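Local coordinates for ferripyochelin binding protein (Pyrococcus horikoshii, PDB 1V3W), which is probably a gamma-class carbonic anhydrase, a trimeric zinc- and calcium-binding left-handed beta-helix protein that would catalyse the reversible hydration of carbon dioxide, at residues Tyr130-Gly135 / Val140-Thr145; Asn57-Val62 / Glu157-Leu162; Gly110-Ile115 / Glu150-Asn155; Ser36-Ala41 / Glu164-Gly169. All blocks are in the same frame, centred on the assembly; numbering follows the deposited sequence.

In the fold
Along the chain the first segments climb one face of a left-handed beta-helix in the order 36-41, 57-62, 110-115 and 130-135, and 140-145 then leads into helix 146-169. That helix runs back over the same sheet, so contact 1 is nested in contact 3, contact 3 in contact 2 and contact 2 in contact 4. Centres lie about 11 Å apart for contacts 1 and 3, about 14 Å for 3 and 2, and about 8 Å for 2 and 4. Contacts 2 and 4 both reach a second subunit and share a calcium ion bound by the turns that follow strands 36-37 and 57-58, so this end of the face is tied into the trimer.

Contact 1: Tyr130-Gly135 / Val140-Thr145; sequences YSLVLG and VVRQLT
Leu132 and Arg142 meet in the antiparallel hairpin that ends the sheet of this left-handed beta-helix. Leu132 CD2 lies over one face of the guanidinium, toward its rim, 3.4 Å from Arg142 NH2; Leu132 CD2 also packs 3.7 Å from Val141 CG2. The arginine starts between its backbone N and carbonyl carbon (chi1 66°) and then extends from CG to NE, which carries the flat end across the leucine. Its rotation is fixed by polar bonds: Arg142 NH1 donates to Gln143 O at 2.9 Å, within the guanidinium plane, and NH2 forms a salt bridge with Glu148. Backbone bonds hold the strands beneath, Leu132 N to Arg142 O and Val141 N to Leu132 O, followed by Leu144 N to Tyr130 O at 2.8 Å, after the chain has turned a corner at Arg142. Val133 and Val140 form a non-hydrogen-bonded pair whose side chains share a face and both touch Ile127. Both methyls of Val140, CG1 and CG2, also stand 3.8 Å from Ser131 CB, and a glycine here would probably leave a gap beside Ser131 and Val133. Ser131 OG is bonded to Pro128 O, which positions it for a second bond. A water donates to Ser131 OG at 2.6 Å and to Gln143 OE1 at 2.8 Å, bridging side chains whose own oxygens, Ser131 OG and Gln143 OE1, stand 3.8 Å apart.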
loop_
_atom_site.group_PDB
_atom_site.type_symbol
_atom_site.label_atom_id
_atom_site.label_comp_id
_atom_site.label_asym_id
_atom_site.label_seq_id
_atom_site.Cartn_x
_atom_site.Cartn_y
_atom_site.Cartn_z
ATOM N N TYR A 130 23.812 12.674 0.557
ATOM C CA TYR A 130 24.076 12.423 1.972
ATOM C C TYR A 130 23.065 13.022 2.943
ATOM O O TYR A 130 23.402 13.336 4.084
ATOM C CB TYR A 130 25.486 12.917 2.308
ATOM C CG TYR A 130 26.546 12.222 1.487
ATOM C CD1 TYR A 130 26.887 10.896 1.743
ATOM C CD2 TYR A 130 27.161 12.867 0.410
ATOM C CE1 TYR A 130 27.810 10.222 0.950
ATOM C CE2 TYR A 130 28.086 12.201 -0.392
ATOM C CZ TYR A 130 28.402 10.879 -0.115
ATOM O OH TYR A 130 29.304 10.199 -0.904
ATOM N N SER A 131 21.821 13.151 2.496
ATOM C CA SER A 131 20.765 13.720 3.327
ATOM C C SER A 131 19.837 12.687 3.954
ATOM O O SER A 131 19.587 11.623 3.380
ATOM C CB SER A 131 19.887 14.668 2.503
ATOM O OG SER A 131 20.628 15.718 1.913
ATOM N N LEU A 132 19.343 13.013 5.145
ATOM C CA LEU A 132 18.358 12.190 5.834
ATOM C C LEU A 132 17.120 13.071 5.728
ATOM O O LEU A 132 17.143 14.229 6.147
ATOM C CB LEU A 132 18.697 11.979 7.312
ATOM C CG LEU A 132 17.527 11.355 8.090
ATOM C CD1 LEU A 132 17.203 9.980 7.514
ATOM C CD2 LEU A 132 17.867 11.244 9.568
ATOM N N VAL A 133 16.054 12.534 5.149
ATOM C CA VAL A 133 14.822 13.288 4.973
ATOM C C VAL A 133 13.694 12.729 5.828
ATOM O O VAL A 133 13.411 11.530 5.794
ATOM C CB VAL A 133 14.381 13.279 3.492
ATOM C CG1 VAL A 133 13.135 14.132 3.311
ATOM C CG2 VAL A 133 15.516 13.786 2.612
ATOM N N LEU A 134 13.059 13.606 6.599
ATOM C CA LEU A 134 11.952 13.216 7.466
ATOM C C LEU A 134 10.816 14.223 7.371
ATOM O O LEU A 134 11.032 15.387 7.019
ATOM C CB LEU A 134 12.405 13.155 8.927
ATOM C CG LEU A 134 13.564 12.242 9.323
ATOM C CD1 LEU A 134 13.817 12.393 10.817
ATOM C CD2 LEU A 134 13.239 10.800 8.981
ATOM N N GLY A 135 9.609 13.763 7.681
ATOM C CA GLY A 135 8.456 14.645 7.683
ATOM C C GLY A 135 7.573 14.739 6.457
ATOM O O GLY A 135 7.832 14.135 5.415
ATOM N N VAL A 140 15.220 17.999 4.965
ATOM C CA VAL A 140 16.523 17.384 5.181
ATOM C C VAL A 140 16.773 17.796 6.626
ATOM O O VAL A 140 16.867 18.988 6.920
ATOM C CB VAL A 140 17.643 18.003 4.309
ATOM C CG1 VAL A 140 19.003 17.549 4.824
ATOM C CG2 VAL A 140 17.476 17.585 2.860
ATOM N N VAL A 141 16.864 16.828 7.527
ATOM C CA VAL A 141 17.072 17.135 8.937
ATOM C C VAL A 141 18.537 17.099 9.360
ATOM O O VAL A 141 18.916 17.709 10.362
ATOM C CB VAL A 141 16.259 16.174 9.824
ATOM C CG1 VAL A 141 14.771 16.394 9.586
ATOM C CG2 VAL A 141 16.634 14.736 9.512
ATOM N N ARG A 142 19.355 16.387 8.594
ATOM C CA ARG A 142 20.783 16.276 8.880
ATOM C C ARG A 142 21.449 15.419 7.815
ATOM O O ARG A 142 20.778 14.852 6.955
ATOM C CB ARG A 142 21.015 15.631 10.254
ATOM C CG ARG A 142 20.584 14.168 10.361
ATOM C CD ARG A 142 21.038 13.571 11.688
ATOM N NE ARG A 142 20.519 12.224 11.925
ATOM C CZ ARG A 142 20.891 11.139 11.253
ATOM N NH1 ARG A 142 21.796 11.223 10.286
ATOM N NH2 ARG A 142 20.356 9.962 11.552
ATOM N N GLN A 143 22.773 15.334 7.869
ATOM C CA GLN A 143 23.510 14.516 6.917
ATOM C C GLN A 143 23.619 13.103 7.488
ATOM O O GLN A 143 23.501 12.900 8.698
ATOM C CB GLN A 143 24.909 15.090 6.680
ATOM C CG GLN A 143 24.942 16.477 6.042
ATOM C CD GLN A 143 24.179 16.550 4.731
ATOM O OE1 GLN A 143 22.966 16.763 4.715
ATOM N NE2 GLN A 143 24.887 16.362 3.622
ATOM N N LEU A 144 23.836 12.124 6.618
ATOM C CA LEU A 144 23.956 10.742 7.062
ATOM C C LEU A 144 25.270 10.482 7.783
ATOM O O LEU A 144 26.260 11.181 7.567
ATOM C CB LEU A 144 23.868 9.780 5.874
ATOM C CG LEU A 144 22.614 9.774 5.003
ATOM C CD1 LEU A 144 22.726 8.626 4.008
ATOM C CD2 LEU A 144 21.369 9.615 5.860
ATOM N N THR A 145 25.265 9.463 8.636
ATOM C CA THR A 145 26.460 9.067 9.366
ATOM C C THR A 145 27.171 8.042 8.490
ATOM O O THR A 145 26.605 7.566 7.506
ATOM C CB THR A 145 26.108 8.392 10.700
ATOM O OG1 THR A 145 25.368 7.191 10.445
ATOM C CG2 THR A 145 25.277 9.325 11.566
HETATM O O HOH W 1 21.652 18.019 2.602
#

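Contact 2: Asn57-Val62 / Glu157-Leu162; sequences NVQDNV and EIYVEL. With CA (calcium ion), chain C.
Gln59 OE1, at the end of a side chain that lies against Tyr159, is gripped twice: weakly by the backbone N of His82, and by a bound glycerol, probably from the crystallisation liquor. The amide and phenol planes are nearly parallel, 14° apart, and Gln59 NE2 comes obliquely to within 3.2 Å of Tyr159 CE1. The glutamine reaches the ring because its chain is extended beyond CG (chi2 171°), bringing Gln59 CD to 3.4 Å from Tyr159 OH. That hydroxyl has its hydrogen bond with Arg44 of a second subunit. Nearer the helix, the Asn57 amide is stacked over one face of the ring, with Asn57 CG 3.7 Å from Tyr159 CG and the planes 17° apart; Leu162 CD2 lies over the opposite face, 4.0 Å above it. The ring is thus held flat between strand and helix residues. Tyr159 and His82 belong to a zinc site, and the nearest atom of the tyrosine side chain is about 3 Å from a bound zinc ion, with His65 of the second subunit packed beside it. Gln59 opens a type II beta turn to Val62, and Asn61 within it binds calcium through OD1 at 2.3 Å, together with Ser40 and the equivalent pairs of the other two subunits. The contact therefore joins helix 146-169 to a corner of the left-handed beta-helix, where strand 57-58 lies between strands 36-37 and 79-80.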
loop_
_atom_site.group_PDB
_atom_site.type_symbol
_atom_site.label_atom_id
_atom_site.label_comp_id
_atom_site.label_asym_id
_atom_site.label_seq_id
_atom_site.Cartn_x
_atom_site.Cartn_y
_atom_site.Cartn_z
ATOM N N ASN A 57 16.055 -2.577 -5.866
ATOM C CA ASN A 57 14.884 -3.380 -5.537
ATOM C C ASN A 57 13.631 -2.540 -5.326
ATOM O O ASN A 57 13.691 -1.434 -4.791
ATOM C CB ASN A 57 15.149 -4.220 -4.282
ATOM C CG ASN A 57 15.577 -3.379 -3.090
ATOM O OD1 ASN A 57 16.772 -3.129 -2.881
ATOM N ND2 ASN A 57 14.610 -2.936 -2.305
ATOM N N VAL A 58 12.499 -3.088 -5.754
ATOM C CA VAL A 58 11.197 -2.437 -5.629
ATOM C C VAL A 58 10.389 -3.422 -4.793
ATOM O O VAL A 58 9.918 -4.439 -5.299
ATOM C CB VAL A 58 10.549 -2.248 -7.014
ATOM C CG1 VAL A 58 9.240 -1.500 -6.880
ATOM C CG2 VAL A 58 11.506 -1.485 -7.933
ATOM N N GLN A 59 10.231 -3.109 -3.513
ATOM C CA GLN A 59 9.572 -4.005 -2.579
ATOM C C GLN A 59 8.064 -4.214 -2.660
ATOM O O GLN A 59 7.371 -3.608 -3.480
ATOM C CB GLN A 59 10.023 -3.628 -1.166
ATOM C CG GLN A 59 11.521 -3.906 -0.988
ATOM C CD GLN A 59 12.106 -3.364 0.299
ATOM O OE1 GLN A 59 11.389 -3.087 1.260
ATOM N NE2 GLN A 59 13.428 -3.222 0.328
ATOM N N ASP A 60 7.572 -5.107 -1.809
ATOM C CA ASP A 60 6.162 -5.485 -1.788
ATOM C C ASP A 60 5.190 -4.327 -1.664
ATOM O O ASP A 60 5.389 -3.413 -0.871
ATOM C CB ASP A 60 5.892 -6.467 -0.642
ATOM C CG ASP A 60 7.075 -7.365 -0.349
ATOM O OD1 ASP A 60 7.049 -8.553 -0.735
ATOM O OD2 ASP A 60 8.038 -6.871 0.268
ATOM N N ASN A 61 4.121 -4.398 -2.451
ATOM C CA ASN A 61 3.056 -3.400 -2.446
ATOM C C ASN A 61 3.459 -1.971 -2.776
ATOM O O ASN A 61 2.750 -1.020 -2.442
ATOM C CB ASN A 61 2.296 -3.462 -1.115
ATOM C CG ASN A 61 1.316 -4.617 -1.076
ATOM O OD1 ASN A 61 0.518 -4.778 -1.992
ATOM N ND2 ASN A 61 1.372 -5.426 -0.025
ATOM N N VAL A 62 4.596 -1.833 -3.449
ATOM C CA VAL A 62 5.078 -0.529 -3.890
ATOM C C VAL A 62 4.392 -0.205 -5.215
ATOM O O VAL A 62 4.029 -1.107 -5.966
ATOM C CB VAL A 62 6.601 -0.560 -4.162
ATOM C CG1 VAL A 62 7.025 0.657 -4.986
ATOM C CG2 VAL A 62 7.358 -0.588 -2.856
ATOM N N GLU A 157 22.482 -4.746 -1.455
ATOM C CA GLU A 157 23.211 -5.990 -1.665
ATOM C C GLU A 157 22.480 -7.175 -1.050
ATOM O O GLU A 157 22.490 -8.273 -1.606
ATOM C CB GLU A 157 24.626 -5.878 -1.096
ATOM C CG GLU A 157 25.518 -4.959 -1.907
ATOM C CD GLU A 157 26.908 -4.833 -1.327
ATOM O OE1 GLU A 157 27.034 -4.314 -0.199
ATOM O OE2 GLU A 157 27.875 -5.252 -1.997
ATOM N N ILE A 158 21.849 -6.950 0.098
ATOM C CA ILE A 158 21.095 -8.004 0.764
ATOM C C ILE A 158 20.006 -8.478 -0.190
ATOM O O ILE A 158 19.761 -9.677 -0.336
ATOM C CB ILE A 158 20.440 -7.487 2.067
ATOM C CG1 ILE A 158 21.521 -7.229 3.119
ATOM C CG2 ILE A 158 19.411 -8.491 2.578
ATOM C CD1 ILE A 158 20.992 -6.681 4.430
ATOM N N TYR A 159 19.363 -7.524 -0.853
ATOM C CA TYR A 159 18.299 -7.844 -1.790
ATOM C C TYR A 159 18.755 -8.535 -3.058
ATOM O O TYR A 159 18.020 -9.349 -3.622
ATOM C CB TYR A 159 17.506 -6.593 -2.141
ATOM C CG TYR A 159 16.278 -6.489 -1.295
ATOM C CD1 TYR A 159 16.317 -5.873 -0.048
ATOM C CD2 TYR A 159 15.099 -7.113 -1.692
ATOM C CE1 TYR A 159 15.207 -5.888 0.791
ATOM C CE2 TYR A 159 13.990 -7.139 -0.867
ATOM C CZ TYR A 159 14.049 -6.528 0.371
ATOM O OH TYR A 159 12.943 -6.586 1.182
ATOM N N VAL A 160 19.956 -8.211 -3.522
ATOM C CA VAL A 160 20.464 -8.863 -4.718
ATOM C C VAL A 160 20.572 -10.358 -4.418
ATOM O O VAL A 160 20.207 -11.197 -5.240
ATOM C CB VAL A 160 21.843 -8.305 -5.114
ATOM C CG1 VAL A 160 22.467 -9.173 -6.201
ATOM C CG2 VAL A 160 21.695 -6.873 -5.611
ATOM N N GLU A 161 21.058 -10.685 -3.224
ATOM C CA GLU A 161 21.196 -12.078 -2.823
ATOM C C GLU A 161 19.828 -12.724 -2.613
ATOM O O GLU A 161 19.605 -13.869 -3.010
ATOM C CB GLU A 161 22.021 -12.177 -1.536
ATOM C CG GLU A 161 23.420 -11.588 -1.650
ATOM C CD GLU A 161 24.246 -12.233 -2.751
ATOM O OE1 GLU A 161 24.444 -13.466 -2.704
ATOM O OE2 GLU A 161 24.699 -11.507 -3.663
ATOM N N LEU A 162 18.916 -11.983 -1.991
ATOM C CA LEU A 162 17.569 -12.475 -1.727
ATOM C C LEU A 162 16.880 -12.811 -3.047
ATOM O O LEU A 162 16.233 -13.849 -3.177
ATOM C CB LEU A 162 16.777 -11.408 -0.967
ATOM C CG LEU A 162 15.663 -11.851 -0.018
ATOM C CD1 LEU A 162 16.179 -12.928 0.929
ATOM C CD2 LEU A 162 15.178 -10.641 0.768
HETATM CA CA CA C . -1.089 -4.930 -3.581
#

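Contact 3: Gly110-Ile115 / Glu150-Asn155; sequences GDHVII and EWTKKN
Thr152 faces His112 and Ile114 and carries the tight part of this contact. His112 ND1 donates to Thr152 OG1 at 3.0 Å, with an N-H...O angle of 157°. The oxygen lies at the edge of the imidazole, 6° from its plane. Thr152 OG1 sits between its backbone N and carbonyl carbon (chi1 59°), from where it also bonds to Ile149 O one turn of helix back, and the same rotation sends the methyl the other way, Thr152 CG2 meeting Ile114 CG1 at 3.9 Å. The buried hydroxyl is thus served from both sides. The segment 110-115 leads into a strand of the left-handed beta-helix, and helix 146-169 lies across that sheet. His112 is itself positioned by a stack with Tyr94 and by Tyr130, whose ring is almost parallel to it. A leucine in place of this histidine has no N-H to give, and would probably leave Thr152 OG1 without that donor and weaken the stack with Tyr94. The other flank is loose: Trp151 makes no close contact with 110-115, having Asn155 CB over one ring face and touching Ile158 and, on strand 95-97, Ile96, while Glu150 and Lys154 are turned to solvent.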
loop_
_atom_site.group_PDB
_atom_site.type_symbol
_atom_site.label_atom_id
_atom_site.label_comp_id
_atom_site.label_asym_id
_atom_site.label_seq_id
_atom_site.Cartn_x
_atom_site.Cartn_y
_atom_site.Cartn_z
ATOM N N GLY A 110 19.139 13.064 -4.399
ATOM C CA GLY A 110 20.561 12.868 -4.616
ATOM C C GLY A 110 21.047 11.479 -4.243
ATOM O O GLY A 110 20.252 10.595 -3.927
ATOM N N ASP A 111 22.362 11.289 -4.278
ATOM C CA ASP A 111 22.956 9.999 -3.951
ATOM C C ASP A 111 23.220 9.863 -2.458
ATOM O O ASP A 111 23.443 10.858 -1.765
ATOM C CB ASP A 111 24.268 9.812 -4.717
ATOM C CG ASP A 111 24.134 10.129 -6.190
ATOM O OD1 ASP A 111 23.125 9.721 -6.805
ATOM O OD2 ASP A 111 25.046 10.784 -6.734
ATOM N N HIS A 112 23.197 8.626 -1.970
ATOM C CA HIS A 112 23.425 8.349 -0.558
ATOM C C HIS A 112 22.452 9.149 0.294
ATOM O O HIS A 112 22.844 9.975 1.122
ATOM C CB HIS A 112 24.868 8.685 -0.177
ATOM C CG HIS A 112 25.878 7.755 -0.774
ATOM N ND1 HIS A 112 25.938 6.417 -0.453
ATOM C CD2 HIS A 112 26.866 7.970 -1.675
ATOM C CE1 HIS A 112 26.920 5.847 -1.128
ATOM N NE2 HIS A 112 27.500 6.767 -1.877
ATOM N N VAL A 113 21.170 8.889 0.072
ATOM C CA VAL A 113 20.100 9.560 0.792
ATOM C C VAL A 113 19.176 8.532 1.424
ATOM O O VAL A 113 18.965 7.448 0.882
ATOM C CB VAL A 113 19.264 10.452 -0.162
ATOM C CG1 VAL A 113 17.974 10.905 0.521
ATOM C CG2 VAL A 113 20.083 11.658 -0.588
ATOM N N ILE A 114 18.646 8.867 2.592
ATOM C CA ILE A 114 17.696 7.993 3.257
ATOM C C ILE A 114 16.444 8.815 3.481
ATOM O O ILE A 114 16.498 9.896 4.066
ATOM C CB ILE A 114 18.208 7.484 4.623
ATOM C CG1 ILE A 114 19.390 6.535 4.410
ATOM C CG2 ILE A 114 17.085 6.752 5.366
ATOM C CD1 ILE A 114 19.984 5.995 5.695
ATOM N N ILE A 115 15.326 8.319 2.961
ATOM C CA ILE A 115 14.041 8.974 3.136
ATOM C C ILE A 115 13.371 8.172 4.245
ATOM O O ILE A 115 13.221 6.955 4.135
ATOM C CB ILE A 115 13.181 8.893 1.857
ATOM C CG1 ILE A 115 13.930 9.514 0.670
ATOM C CG2 ILE A 115 11.847 9.590 2.088
ATOM C CD1 ILE A 115 14.267 10.985 0.832
ATOM N N GLU A 150 27.076 3.395 4.657
ATOM C CA GLU A 150 27.436 2.036 4.281
ATOM C C GLU A 150 26.150 1.228 4.110
ATOM O O GLU A 150 26.080 0.322 3.278
ATOM C CB GLU A 150 28.337 1.408 5.354
ATOM C CG GLU A 150 29.617 2.205 5.624
ATOM C CD GLU A 150 30.794 1.790 4.749
ATOM O OE1 GLU A 150 31.599 2.672 4.376
ATOM O OE2 GLU A 150 30.932 0.585 4.451
ATOM N N TRP A 151 25.129 1.572 4.890
ATOM C CA TRP A 151 23.845 0.882 4.815
ATOM C C TRP A 151 23.115 1.178 3.502
ATOM O O TRP A 151 22.371 0.333 3.001
ATOM C CB TRP A 151 22.961 1.274 6.007
ATOM C CG TRP A 151 21.621 0.584 6.033
ATOM C CD1 TRP A 151 20.395 1.180 6.068
ATOM C CD2 TRP A 151 21.384 -0.832 6.017
ATOM N NE1 TRP A 151 19.406 0.225 6.078
ATOM C CE2 TRP A 151 19.980 -1.014 6.051
ATOM C CE3 TRP A 151 22.211 -1.959 5.989
ATOM C CZ2 TRP A 151 19.392 -2.285 6.044
ATOM C CZ3 TRP A 151 21.624 -3.223 5.982
ATOM C CH2 TRP A 151 20.225 -3.372 6.014
ATOM N N THR A 152 23.322 2.365 2.935
ATOM C CA THR A 152 22.653 2.691 1.677
ATOM C C THR A 152 23.055 1.712 0.568
ATOM O O THR A 152 22.324 1.564 -0.414
ATOM C CB THR A 152 22.920 4.156 1.209
ATOM O OG1 THR A 152 24.326 4.374 1.040
ATOM C CG2 THR A 152 22.367 5.155 2.224
ATOM N N LYS A 153 24.205 1.048 0.715
ATOM C CA LYS A 153 24.638 0.051 -0.275
ATOM C C LYS A 153 24.285 -1.362 0.212
ATOM O O LYS A 153 23.738 -2.167 -0.538
ATOM C CB LYS A 153 26.158 0.126 -0.548
ATOM C CG LYS A 153 26.655 -0.963 -1.536
ATOM C CD LYS A 153 28.125 -0.814 -1.982
ATOM C CE LYS A 153 28.564 -1.998 -2.863
ATOM N NZ LYS A 153 29.913 -1.838 -3.490
ATOM N N LYS A 154 24.601 -1.646 1.474
ATOM C CA LYS A 154 24.356 -2.946 2.111
ATOM C C LYS A 154 22.905 -3.425 1.949
ATOM O O LYS A 154 22.658 -4.587 1.626
ATOM C CB LYS A 154 24.748 -2.835 3.605
ATOM C CG LYS A 154 24.673 -4.098 4.493
ATOM C CD LYS A 154 25.982 -4.315 5.317
ATOM C CE LYS A 154 25.977 -4.014 6.860
ATOM N NZ LYS A 154 24.716 -3.953 7.674
ATOM N N ASN A 155 21.953 -2.523 2.166
ATOM C CA ASN A 155 20.533 -2.852 2.050
ATOM C C ASN A 155 20.262 -3.450 0.670
ATOM O O ASN A 155 19.608 -4.489 0.539
ATOM C CB ASN A 155 19.687 -1.586 2.239
ATOM C CG ASN A 155 18.225 -1.884 2.542
ATOM O OD1 ASN A 155 17.689 -2.922 2.152
ATOM N ND2 ASN A 155 17.568 -0.955 3.227
#

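Contact 4: Ser36-Ala41 / Glu164-Gly169; sequences SVWPSA and EKHIKG. With CA (calcium ion), chain C; CA (calcium ion), chain E; EDO (1,2-ethanediol), chain H.
This is a buried T-shaped (edge-to-face) aromatic contact, Trp38 against His166, between the end of strand 36-37 and the C-terminal part of helix 146-169. The six-membered ring of Trp38 and the imidazole have centroids 4.7 Å apart and planes at 84°. Trp38 CZ3 stands above the centre of the His166 ring, 3.4 Å from His166 NE2, and Trp38 CH2 is 3.5 Å from His166 CD2; with CG anti to the carbonyl carbon (chi1 -58°), Trp38 swings this edge of the indole to the helix. A weak bond of 2.9 Å from Trp38 NE1 to Ser36 OG helps orient the indole, as do the rings of Phe18 and Tyr159. Both imidazole nitrogens have partners: ND1 with Arg170, and NE2 with Asp46 of a second subunit, whose Arg44 makes a cation-pi contact with Trp38. Trp38 opens a type II beta turn ending at Ala41, at a corner of the left-handed beta-helix typical of gamma-class carbonic anhydrases. The turn presents Ser40, whose OG binds a calcium ion at 2.4 Å; Ser40 and Asn61 from each of the three subunits complete the coordination, tying the trimer together. On the far side of the helix Glu164 binds another calcium through both carboxylate oxygens, Glu164 OE1 at 2.5 Å, with two waters. Lys168 NZ forms a 3.0 Å salt bridge with Glu164 OE2, approaching from above the carboxylate plane.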
loop_
_atom_site.group_PDB
_atom_site.type_symbol
_atom_site.label_atom_id
_atom_site.label_comp_id
_atom_site.label_asym_id
_atom_site.label_seq_id
_atom_site.Cartn_x
_atom_site.Cartn_y
_atom_site.Cartn_z
ATOM N N SER A 36 15.237 -6.333 -8.618
ATOM C CA SER A 36 14.214 -7.242 -8.136
ATOM C C SER A 36 12.921 -6.485 -7.875
ATOM O O SER A 36 12.933 -5.362 -7.367
ATOM C CB SER A 36 14.687 -7.971 -6.867
ATOM O OG SER A 36 15.128 -7.079 -5.859
ATOM N N VAL A 37 11.812 -7.103 -8.260
ATOM C CA VAL A 37 10.485 -6.531 -8.082
ATOM C C VAL A 37 9.718 -7.582 -7.294
ATOM O O VAL A 37 9.552 -8.721 -7.740
ATOM C CB VAL A 37 9.815 -6.253 -9.443
ATOM C CG1 VAL A 37 8.420 -5.689 -9.235
ATOM C CG2 VAL A 37 10.659 -5.261 -10.239
ATOM N N TRP A 38 9.248 -7.182 -6.120
ATOM C CA TRP A 38 8.586 -8.093 -5.204
ATOM C C TRP A 38 7.067 -8.197 -5.283
ATOM O O TRP A 38 6.418 -7.415 -5.970
ATOM C CB TRP A 38 9.099 -7.763 -3.799
ATOM C CG TRP A 38 10.601 -7.908 -3.774
ATOM C CD1 TRP A 38 11.531 -6.960 -4.111
ATOM C CD2 TRP A 38 11.329 -9.129 -3.573
ATOM N NE1 TRP A 38 12.790 -7.520 -4.136
ATOM C CE2 TRP A 38 12.694 -8.837 -3.801
ATOM C CE3 TRP A 38 10.959 -10.425 -3.208
ATOM C CZ2 TRP A 38 13.688 -9.825 -3.702
ATOM C CZ3 TRP A 38 11.947 -11.399 -3.110
ATOM C CH2 TRP A 38 13.299 -11.089 -3.347
ATOM N N PRO A 39 6.481 -9.193 -4.594
ATOM C CA PRO A 39 5.031 -9.389 -4.615
ATOM C C PRO A 39 4.161 -8.154 -4.462
ATOM O O PRO A 39 4.381 -7.333 -3.576
ATOM C CB PRO A 39 4.800 -10.375 -3.474
ATOM C CG PRO A 39 6.041 -11.199 -3.492
ATOM C CD PRO A 39 7.122 -10.160 -3.683
ATOM N N SER A 40 3.170 -8.042 -5.340
ATOM C CA SER A 40 2.201 -6.953 -5.299
ATOM C C SER A 40 2.736 -5.570 -5.661
ATOM O O SER A 40 2.025 -4.574 -5.522
ATOM C CB SER A 40 1.540 -6.912 -3.915
ATOM O OG SER A 40 0.124 -6.938 -4.016
ATOM N N ALA A 41 3.982 -5.505 -6.114
ATOM C CA ALA A 41 4.555 -4.233 -6.536
ATOM C C ALA A 41 3.996 -3.956 -7.928
ATOM O O ALA A 41 3.746 -4.887 -8.695
ATOM C CB ALA A 41 6.071 -4.324 -6.587
ATOM N N GLU A 164 18.213 -13.715 -5.861
ATOM C CA GLU A 164 18.730 -14.956 -6.414
ATOM C C GLU A 164 18.148 -16.160 -5.677
ATOM O O GLU A 164 17.865 -17.186 -6.293
ATOM C CB GLU A 164 20.258 -14.984 -6.351
ATOM C CG GLU A 164 20.873 -16.152 -7.108
ATOM C CD GLU A 164 22.366 -15.993 -7.320
ATOM O OE1 GLU A 164 22.770 -15.047 -8.032
ATOM O OE2 GLU A 164 23.134 -16.812 -6.773
ATOM N N LYS A 165 17.973 -16.037 -4.365
ATOM C CA LYS A 165 17.407 -17.132 -3.584
ATOM C C LYS A 165 15.996 -17.464 -4.056
ATOM O O LYS A 165 15.610 -18.630 -4.117
ATOM C CB LYS A 165 17.360 -16.780 -2.098
ATOM C CG LYS A 165 18.690 -16.849 -1.359
ATOM C CD LYS A 165 18.485 -17.404 0.052
ATOM C CE LYS A 165 17.078 -17.124 0.577
ATOM N NZ LYS A 165 16.514 -18.308 1.281
ATOM N N HIS A 166 15.221 -16.434 -4.378
ATOM C CA HIS A 166 13.855 -16.632 -4.851
ATOM C C HIS A 166 13.844 -17.204 -6.264
ATOM O O HIS A 166 13.046 -18.083 -6.577
ATOM C CB HIS A 166 13.084 -15.308 -4.825
ATOM C CG HIS A 166 12.583 -14.929 -3.467
ATOM N ND1 HIS A 166 11.258 -15.044 -3.104
ATOM C CD2 HIS A 166 13.232 -14.445 -2.381
ATOM C CE1 HIS A 166 11.112 -14.646 -1.854
ATOM N NE2 HIS A 166 12.294 -14.277 -1.391
ATOM N N ILE A 167 14.729 -16.697 -7.115
ATOM C CA ILE A 167 14.815 -17.178 -8.487
ATOM C C ILE A 167 15.056 -18.683 -8.500
ATOM O O ILE A 167 14.442 -19.413 -9.279
ATOM C CB ILE A 167 15.967 -16.488 -9.253
ATOM C CG1 ILE A 167 15.632 -15.012 -9.478
ATOM C CG2 ILE A 167 16.202 -17.184 -10.595
ATOM C CD1 ILE A 167 16.786 -14.203 -10.045
ATOM N N LYS A 168 15.937 -19.143 -7.617
ATOM C CA LYS A 168 16.286 -20.556 -7.557
ATOM C C LYS A 168 15.442 -21.438 -6.646
ATOM O O LYS A 168 15.216 -22.603 -6.961
ATOM C CB LYS A 168 17.750 -20.704 -7.143
ATOM C CG LYS A 168 18.729 -19.975 -8.036
ATOM C CD LYS A 168 20.147 -20.147 -7.523
ATOM C CE LYS A 168 21.147 -19.403 -8.393
ATOM N NZ LYS A 168 22.539 -19.570 -7.891
ATOM N N GLY A 169 14.966 -20.896 -5.530
ATOM C CA GLY A 169 14.219 -21.725 -4.603
ATOM C C GLY A 169 12.735 -21.559 -4.350
ATOM O O GLY A 169 12.179 -22.261 -3.500
HETATM CA CA CA C . -1.089 -4.930 -3.581
HETATM CA CA CA E . 24.915 -16.306 -8.529
HETATM C C1 EDO H . -0.880 -10.457 -4.800
HETATM O O1 EDO H . -0.279 -9.546 -5.712
HETATM C C2 EDO H . -1.366 -11.721 -5.547
HETATM O O2 EDO H . -1.078 -11.631 -6.949
HETATM O O HOH W 2 25.709 -14.725 -6.730
HETATM O O HOH W 3 25.604 -18.009 -6.844
#